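PDB 3LMD: geranylgeranyl pyrophosphate synthase, which probably builds isoprenoid diphosphates, such as heptaprenyl or geranylgeranyl diphosphate, by magnesium-dependent prenyl transfer. Local coordinates for residues R39-L51 with G74-E87. Residues are numbered along the deposited sequence; the frame is centred on the assembly and turned at random.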
ATOM      1  N   ARG A  39      15.100 -22.007  21.390  1.00 47.64           N
ATOM      2  CA  ARG A  39      15.743 -21.096  20.454  1.00 47.57           C
ATOM      3  C   ARG A  39      14.680 -20.350  19.640  1.00 40.44           C
ATOM      4  O   ARG A  39      14.729 -19.125  19.506  1.00 39.13           O
ATOM      5  CB  ARG A  39      16.655 -21.876  19.500  1.00 53.79           C
ATOM      6  CG  ARG A  39      17.949 -22.385  20.126  1.00 65.62           C
ATOM      7  CD  ARG A  39      18.916 -22.909  19.057  1.00 68.41           C
ATOM      8  NE  ARG A  39      18.282 -23.822  18.091  1.00 68.07           N
ATOM      9  CZ  ARG A  39      18.180 -25.144  18.248  1.00 67.36           C
ATOM     10  NH1 ARG A  39      18.649 -25.729  19.342  1.00 52.04           N
ATOM     11  NH2 ARG A  39      17.597 -25.888  17.315  1.00 58.83           N
ATOM     12  N   ILE A  40      13.716 -21.104  19.130  1.00 39.10           N
ATOM     13  CA  ILE A  40      12.615 -20.551  18.358  1.00 38.93           C
ATOM     14  C   ILE A  40      11.770 -19.599  19.216  1.00 43.65           C
ATOM     15  O   ILE A  40      11.539 -18.465  18.819  1.00 36.60           O
ATOM     16  CB  ILE A  40      11.751 -21.672  17.754  1.00 39.37           C
ATOM     17  CG1 ILE A  40      12.539 -22.413  16.668  1.00 41.08           C
ATOM     18  CG2 ILE A  40      10.458 -21.129  17.192  1.00 39.85           C
ATOM     19  CD1 ILE A  40      12.914 -21.567  15.470  1.00 38.33           C
ATOM     20  N   ASN A  41      11.329 -20.049  20.394  1.00 41.49           N
ATOM     21  CA  ASN A  41      10.617 -19.170  21.339  1.00 38.76           C
ATOM     22  C   ASN A  41      11.341 -17.842  21.627  1.00 36.27           C
ATOM     23  O   ASN A  41      10.719 -16.779  21.593  1.00 36.63           O
ATOM     24  CB  ASN A  41      10.266 -19.892  22.646  1.00 42.79           C
ATOM     25  CG  ASN A  41       9.098 -20.860  22.482  1.00 53.00           C
ATOM     26  OD1 ASN A  41       8.385 -20.829  21.477  1.00 53.93           O
ATOM     27  ND2 ASN A  41       8.905 -21.723  23.463  1.00 55.20           N
ATOM     28  N   ASP A  42      12.641 -17.898  21.895  1.00 32.88           N
ATOM     29  CA  ASP A  42      13.433 -16.678  22.123  1.00 40.44           C
ATOM     30  C   ASP A  42      13.431 -15.761  20.901  1.00 39.95           C
ATOM     31  O   ASP A  42      13.363 -14.543  21.022  1.00 34.13           O
ATOM     32  CB  ASP A  42      14.890 -17.013  22.426  1.00 42.06           C
ATOM     33  CG  ASP A  42      15.072 -17.662  23.784  1.00 58.51           C
ATOM     34  OD1 ASP A  42      14.070 -17.789  24.519  1.00 54.05           O
ATOM     35  OD2 ASP A  42      16.216 -18.053  24.106  1.00 66.55           O
ATOM     36  N   ALA A  43      13.560 -16.346  19.725  1.00 32.86           N
ATOM     37  CA  ALA A  43      13.565 -15.529  18.521  1.00 35.71           C
ATOM     38  C   ALA A  43      12.157 -14.954  18.250  1.00 32.20           C
ATOM     39  O   ALA A  43      12.050 -13.832  17.758  1.00 33.26           O
ATOM     40  CB  ALA A  43      14.090 -16.321  17.331  1.00 38.18           C
ATOM     41  N   MET A  44      11.091 -15.687  18.603  1.00 27.58           N
ATOM     42  CA  MET A  44       9.719 -15.156  18.455  1.00 30.55           C
ATOM     43  C   MET A  44       9.471 -13.934  19.341  1.00 35.20           C
ATOM     44  O   MET A  44       8.701 -13.036  18.974  1.00 28.81           O
ATOM     45  CB  MET A  44       8.622 -16.216  18.667  1.00 28.15           C
ATOM     46  CG  MET A  44       8.407 -17.170  17.492  1.00 40.82           C
ATOM     47  SD  MET A  44       7.698 -16.397  15.980  1.00 38.03           S
ATOM     48  CE  MET A  44       6.899 -14.943  16.618  1.00 31.19           C
ATOM     49  N   VAL A  45      10.101 -13.891  20.512  1.00 29.71           N
ATOM     50  CA  VAL A  45       9.972 -12.707  21.374  1.00 30.03           C
ATOM     51  C   VAL A  45      10.622 -11.507  20.676  1.00 25.76           C
ATOM     52  O   VAL A  45      10.099 -10.372  20.683  1.00 27.76           O
ATOM     53  CB  VAL A  45      10.683 -12.947  22.738  1.00 37.09           C
ATOM     54  CG1 VAL A  45      10.823 -11.629  23.535  1.00 41.54           C
ATOM     55  CG2 VAL A  45       9.961 -14.020  23.540  1.00 36.06           C
ATOM     56  N   GLN A  46      11.782 -11.736  20.080  1.00 25.20           N
ATOM     57  CA  GLN A  46      12.479 -10.686  19.357  1.00 27.29           C
ATOM     58  C   GLN A  46      11.665 -10.176  18.143  1.00 30.11           C
ATOM     59  O   GLN A  46      11.639  -8.979  17.857  1.00 26.82           O
ATOM     60  CB  GLN A  46      13.831 -11.192  18.879  1.00 32.25           C
ATOM     61  CG  GLN A  46      14.797 -11.575  20.027  1.00 34.54           C
ATOM     62  CD  GLN A  46      16.054 -12.255  19.501  1.00 52.69           C
ATOM     63  OE1 GLN A  46      16.894 -11.620  18.868  1.00 57.96           O
ATOM     64  NE2 GLN A  46      16.180 -13.556  19.751  1.00 62.35           N
ATOM     65  N   VAL A  47      11.030 -11.092  17.429  1.00 29.18           N
ATOM     66  CA  VAL A  47      10.083 -10.705  16.360  1.00 26.77           C
ATOM     67  C   VAL A  47       8.952  -9.849  16.924  1.00 24.21           C
ATOM     68  O   VAL A  47       8.600  -8.808  16.371  1.00 27.08           O
ATOM     69  CB  VAL A  47       9.441 -11.975  15.738  1.00 28.87           C
ATOM     70  CG1 VAL A  47       8.229 -11.618  14.887  1.00 25.49           C
ATOM     71  CG2 VAL A  47      10.504 -12.766  14.954  1.00 26.95           C
ATOM     72  N   GLU A  48       8.322 -10.331  17.990  1.00 28.73           N
ATOM     73  CA  GLU A  48       7.254  -9.586  18.607  1.00 26.94           C
ATOM     74  C   GLU A  48       7.696  -8.169  19.032  1.00 27.62           C
ATOM     75  O   GLU A  48       6.928  -7.222  18.904  1.00 25.71           O
ATOM     76  CB  GLU A  48       6.687 -10.339  19.822  1.00 32.64           C
ATOM     77  CG  GLU A  48       5.943 -11.652  19.470  1.00 44.95           C
ATOM     78  CD  GLU A  48       4.542 -11.396  18.873  1.00 49.40           C
ATOM     79  OE1 GLU A  48       4.202 -10.223  18.610  1.00 44.98           O
ATOM     80  OE2 GLU A  48       3.774 -12.367  18.696  1.00 61.43           O
ATOM     81  N   GLU A  49       8.909  -8.026  19.557  1.00 30.43           N
ATOM     82  CA  GLU A  49       9.378  -6.710  20.026  1.00 28.70           C
ATOM     83  C   GLU A  49       9.529  -5.758  18.854  1.00 27.42           C
ATOM     84  O   GLU A  49       9.104  -4.604  18.929  1.00 26.39           O
ATOM     85  CB  GLU A  49      10.722  -6.813  20.788  1.00 28.96           C
ATOM     86  CG  GLU A  49      10.441  -7.149  22.259  1.00 43.81           C
ATOM     87  CD  GLU A  49      11.638  -7.685  23.030  1.00 57.17           C
ATOM     88  OE1 GLU A  49      12.777  -7.649  22.507  1.00 53.25           O
ATOM     89  OE2 GLU A  49      11.407  -8.149  24.173  1.00 53.11           O
ATOM     90  N   LEU A  50      10.146  -6.236  17.787  1.00 23.68           N
ATOM     91  CA  LEU A  50      10.436  -5.362  16.645  1.00 24.80           C
ATOM     92  C   LEU A  50       9.127  -5.033  15.906  1.00 25.71           C
ATOM     93  O   LEU A  50       8.903  -3.898  15.473  1.00 25.12           O
ATOM     94  CB  LEU A  50      11.508  -5.979  15.730  1.00 26.99           C
ATOM     95  CG  LEU A  50      11.805  -5.199  14.443  1.00 28.53           C
ATOM     96  CD1 LEU A  50      12.217  -3.723  14.754  1.00 25.25           C
ATOM     97  CD2 LEU A  50      12.849  -5.878  13.567  1.00 30.36           C
ATOM     98  N   LEU A  51       8.255  -6.026  15.781  1.00 25.22           N
ATOM     99  CA  LEU A  51       6.950  -5.782  15.215  1.00 23.91           C
ATOM    100  C   LEU A  51       6.207  -4.715  16.015  1.00 23.78           C
ATOM    101  O   LEU A  51       5.666  -3.755  15.446  1.00 23.09           O
ATOM    102  CB  LEU A  51       6.160  -7.101  15.158  1.00 25.53           C
ATOM    103  CG  LEU A  51       4.711  -6.959  14.725  1.00 27.40           C
ATOM    104  CD1 LEU A  51       4.685  -6.576  13.236  1.00 23.98           C
ATOM    105  CD2 LEU A  51       3.978  -8.320  14.957  1.00 27.49           C
ATOM    106  N   GLY A  74      -1.682 -13.973  19.653  1.00100.31           N
ATOM    107  CA  GLY A  74      -1.266 -15.254  20.215  1.00 95.51           C
ATOM    108  C   GLY A  74       0.024 -15.704  19.549  1.00 91.23           C
ATOM    109  O   GLY A  74       1.080 -15.111  19.775  1.00 92.24           O
ATOM    110  N   LYS A  75      -0.052 -16.745  18.721  1.00 84.56           N
ATOM    111  CA  LYS A  75       1.128 -17.201  17.976  1.00 78.25           C
ATOM    112  C   LYS A  75       1.026 -16.944  16.466  1.00 68.69           C
ATOM    113  O   LYS A  75       0.019 -17.254  15.827  1.00 73.31           O
ATOM    114  CB  LYS A  75       1.472 -18.663  18.296  1.00 79.68           C
ATOM    115  CG  LYS A  75       2.189 -18.829  19.632  1.00 81.59           C
ATOM    116  CD  LYS A  75       2.849 -20.187  19.764  1.00 87.36           C
ATOM    117  CE  LYS A  75       3.724 -20.238  21.010  1.00 90.10           C
ATOM    118  NZ  LYS A  75       4.583 -21.452  21.038  1.00 88.85           N
ATOM    119  N   ARG A  76       2.083 -16.356  15.920  1.00 55.47           N
ATOM    120  CA  ARG A  76       2.109 -15.864  14.539  1.00 38.24           C
ATOM    121  C   ARG A  76       2.789 -16.890  13.623  1.00 33.17           C
ATOM    122  O   ARG A  76       4.017 -17.020  13.611  1.00 27.72           O
ATOM    123  CB  ARG A  76       2.880 -14.557  14.520  1.00 39.64           C
ATOM    124  CG  ARG A  76       2.357 -13.514  15.537  1.00 37.37           C
ATOM    125  CD  ARG A  76       2.962 -12.138  15.290  1.00 33.15           C
ATOM    126  NE  ARG A  76       2.459 -11.161  16.253  1.00 30.81           N
ATOM    127  CZ  ARG A  76       1.388 -10.394  16.050  1.00 41.43           C
ATOM    128  NH1 ARG A  76       1.000  -9.546  16.995  1.00 36.13           N
ATOM    129  NH2 ARG A  76       0.723 -10.452  14.892  1.00 31.35           N
ATOM    130  N   PHE A  77       1.994 -17.619  12.848  1.00 27.86           N
ATOM    131  CA  PHE A  77       2.546 -18.725  12.051  1.00 27.69           C
ATOM    132  C   PHE A  77       3.611 -18.310  11.022  1.00 30.81           C
ATOM    133  O   PHE A  77       4.629 -19.008  10.830  1.00 25.86           O
ATOM    134  CB  PHE A  77       1.442 -19.492  11.311  1.00 31.96           C
ATOM    135  CG  PHE A  77       1.998 -20.570  10.432  1.00 35.71           C
ATOM    136  CD1 PHE A  77       2.191 -20.363   9.074  1.00 34.38           C
ATOM    137  CD2 PHE A  77       2.425 -21.766  10.989  1.00 36.42           C
ATOM    138  CE1 PHE A  77       2.773 -21.359   8.271  1.00 33.88           C
ATOM    139  CE2 PHE A  77       2.989 -22.749  10.204  1.00 44.03           C
ATOM    140  CZ  PHE A  77       3.168 -22.547   8.844  1.00 34.70           C
ATOM    141  N   ARG A  78       3.372 -17.212  10.312  1.00 25.28           N
ATOM    142  CA  ARG A  78       4.302 -16.837   9.228  1.00 26.47           C
ATOM    143  C   ARG A  78       5.712 -16.506   9.722  1.00 27.17           C
ATOM    144  O   ARG A  78       6.705 -16.998   9.147  1.00 26.68           O
ATOM    145  CB  ARG A  78       3.723 -15.710   8.383  1.00 25.28           C
ATOM    146  CG  ARG A  78       2.446 -16.164   7.683  1.00 26.27           C
ATOM    147  CD  ARG A  78       1.606 -14.998   7.113  1.00 29.05           C
ATOM    148  NE  ARG A  78       0.385 -15.541   6.514  1.00 28.47           N
ATOM    149  CZ  ARG A  78      -0.677 -15.922   7.220  1.00 32.11           C
ATOM    150  NH1 ARG A  78      -0.690 -15.755   8.536  1.00 28.79           N
ATOM    151  NH2 ARG A  78      -1.757 -16.409   6.606  1.00 30.63           N
ATOM    152  N   PRO A  79       5.819 -15.680  10.779  1.00 26.82           N
ATOM    153  CA  PRO A  79       7.189 -15.477  11.277  1.00 27.80           C
ATOM    154  C   PRO A  79       7.788 -16.754  11.867  1.00 27.39           C
ATOM    155  O   PRO A  79       8.984 -16.983  11.708  1.00 29.81           O
ATOM    156  CB  PRO A  79       7.050 -14.365  12.336  1.00 31.18           C
ATOM    157  CG  PRO A  79       5.555 -14.068  12.466  1.00 29.89           C
ATOM    158  CD  PRO A  79       4.839 -14.694  11.313  1.00 26.12           C
ATOM    159  N   MET A  80       6.976 -17.588  12.513  1.00 24.64           N
ATOM    160  CA  MET A  80       7.494 -18.851  13.057  1.00 30.29           C
ATOM    161  C   MET A  80       8.080 -19.708  11.942  1.00 32.48           C
ATOM    162  O   MET A  80       9.146 -20.305  12.090  1.00 26.37           O
ATOM    163  CB  MET A  80       6.378 -19.654  13.780  1.00 27.12           C
ATOM    164  CG  MET A  80       6.915 -20.924  14.486  1.00 41.16           C
ATOM    165  SD  MET A  80       5.649 -22.150  15.029  1.00 41.87           S
ATOM    166  CE  MET A  80       5.396 -23.042  13.488  1.00 40.70           C
ATOM    167  N   PHE A  81       7.370 -19.787  10.818  1.00 27.47           N
ATOM    168  CA  PHE A  81       7.874 -20.533   9.662  1.00 27.29           C
ATOM    169  C   PHE A  81       9.180 -19.942   9.130  1.00 28.31           C
ATOM    170  O   PHE A  81      10.102 -20.681   8.798  1.00 25.73           O
ATOM    171  CB  PHE A  81       6.816 -20.617   8.546  1.00 23.69           C
ATOM    172  CG  PHE A  81       7.309 -21.372   7.315  1.00 27.59           C
ATOM    173  CD1 PHE A  81       7.965 -22.592   7.448  1.00 37.22           C
ATOM    174  CD2 PHE A  81       7.157 -20.846   6.053  1.00 23.38           C
ATOM    175  CE1 PHE A  81       8.429 -23.278   6.314  1.00 37.29           C
ATOM    176  CE2 PHE A  81       7.592 -21.541   4.914  1.00 24.11           C
ATOM    177  CZ  PHE A  81       8.225 -22.739   5.044  1.00 30.30           C
ATOM    178  N   ALA A  82       9.281 -18.612   9.069  1.00 24.87           N
ATOM    179  CA  ALA A  82      10.535 -17.968   8.634  1.00 24.99           C
ATOM    180  C   ALA A  82      11.713 -18.341   9.579  1.00 22.91           C
ATOM    181  O   ALA A  82      12.865 -18.561   9.131  1.00 25.98           O
ATOM    182  CB  ALA A  82      10.377 -16.431   8.613  1.00 25.36           C
ATOM    183  N   LEU A  83      11.426 -18.376  10.873  1.00 24.02           N
ATOM    184  CA  LEU A  83      12.461 -18.734  11.864  1.00 28.81           C
ATOM    185  C   LEU A  83      12.894 -20.210  11.691  1.00 30.52           C
ATOM    186  O   LEU A  83      14.088 -20.513  11.714  1.00 29.82           O
ATOM    187  CB  LEU A  83      11.977 -18.500  13.306  1.00 26.29           C
ATOM    188  CG  LEU A  83      11.572 -17.066  13.731  1.00 29.40           C
ATOM    189  CD1 LEU A  83      11.087 -16.972  15.167  1.00 28.61           C
ATOM    190  CD2 LEU A  83      12.644 -16.024  13.484  1.00 30.82           C
ATOM    191  N   LEU A  84      11.927 -21.110  11.532  1.00 27.81           N
ATOM    192  CA  LEU A  84      12.233 -22.522  11.246  1.00 27.96           C
ATOM    193  C   LEU A  84      13.049 -22.670   9.985  1.00 28.81           C
ATOM    194  O   LEU A  84      14.062 -23.406   9.961  1.00 28.69           O
ATOM    195  CB  LEU A  84      10.934 -23.355  11.190  1.00 25.16           C
ATOM    196  CG  LEU A  84      10.184 -23.434  12.524  1.00 30.42           C
ATOM    197  CD1 LEU A  84       8.816 -24.089  12.344  1.00 28.03           C
ATOM    198  CD2 LEU A  84      11.032 -24.254  13.491  1.00 33.54           C
ATOM    199  N   ALA A  85      12.639 -21.978   8.917  1.00 24.89           N
ATOM    200  CA  ALA A  85      13.388 -22.030   7.676  1.00 25.01           C
ATOM    201  C   ALA A  85      14.826 -21.576   7.876  1.00 29.33           C
ATOM    202  O   ALA A  85      15.730 -22.097   7.231  1.00 30.73           O
ATOM    203  CB  ALA A  85      12.723 -21.135   6.577  1.00 24.55           C
ATOM    204  N   SER A  86      15.041 -20.573   8.726  1.00 25.93           N
ATOM    205  CA  SER A  86      16.399 -20.061   8.933  1.00 25.96           C
ATOM    206  C   SER A  86      17.299 -21.120   9.586  1.00 29.46           C
ATOM    207  O   SER A  86      18.507 -21.051   9.482  1.00 29.92           O
ATOM    208  CB  SER A  86      16.411 -18.771   9.773  1.00 29.48           C
ATOM    209  OG  SER A  86      16.280 -19.060  11.162  1.00 29.12           O
ATOM    210  N   GLU A  87      16.707 -22.112  10.221  1.00 28.29           N
ATOM    211  CA  GLU A  87      17.509 -23.159  10.886  1.00 33.01           C
ATOM    212  C   GLU A  87      18.339 -23.939   9.878  1.00 40.78           C
ATOM    213  O   GLU A  87      19.261 -24.659  10.266  1.00 35.98           O
ATOM    214  CB  GLU A  87      16.618 -24.107  11.697  1.00 29.54           C
ATOM    215  CG  GLU A  87      16.041 -23.449  12.940  1.00 34.43           C
ATOM    216  CD  GLU A  87      17.108 -23.253  14.051  1.00 45.81           C
ATOM    217  OE1 GLU A  87      18.248 -23.717  13.883  1.00 45.77           O
ATOM    218  OE2 GLU A  87      16.794 -22.672  15.100  1.00 52.20           O
TER
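R76 runs extended from CG to NE, and E48 bends at chi2 (-76°), which brings the guanidinium of one and the carboxylate of the other together. R76 NE donates to E48 OE1 at 3.1 Å, on the syn side but tilted out of the carboxylate plane, and the bond is fairly straight. A weaker, more bent bond runs from R76 NE to E48 OE2 at 3.0 Å. The carboxylate lies at the edge of the guanidinium, with the two planes 60° apart. L51 CD2 sits over the centre of one guanidinium face, 3.5 Å from R76 CZ. NH2 of R76 forms a salt bridge with E105 on helix 95-118.

Further along, the contact is apolar. L83 is a knob in the hole formed by I40, A43, M44 and V47. Its CD1 meets M44 SD at 3.5 Å and also touches A43 CB, while CD2 lies against A43 CB and V47 CG2. The M44 chain folds back at chi2 and chi3, which brings its sulfur to L83 and near the backbone at P79 and M80. V47 CG1 packs on P79 CB at 3.9 Å, the two side chains at about a right angle. I40 CD1 reaches L84 CD2 at 3.8 Å and also touches L83 CB.

At the far end, R39 NE and E87 OE2 form a long salt bridge of 3.5 Å, at the guanidinium edge.

The contact joins helix 34-55 to helix 77-86 in the all-helical prenyl synthase fold. The helices run closer to antiparallel than parallel, with segment axes 10.2 Å apart. It lies away from the calcium sites. R76 pairs through NE with E48 and through NH2 with E105, which probably helps keep both glutamates ionised. This ionic link ties helices 34-55 and 95-118 together through the N-cap residue of helix 77-86, while the long R39-E87 pair is probably weaker.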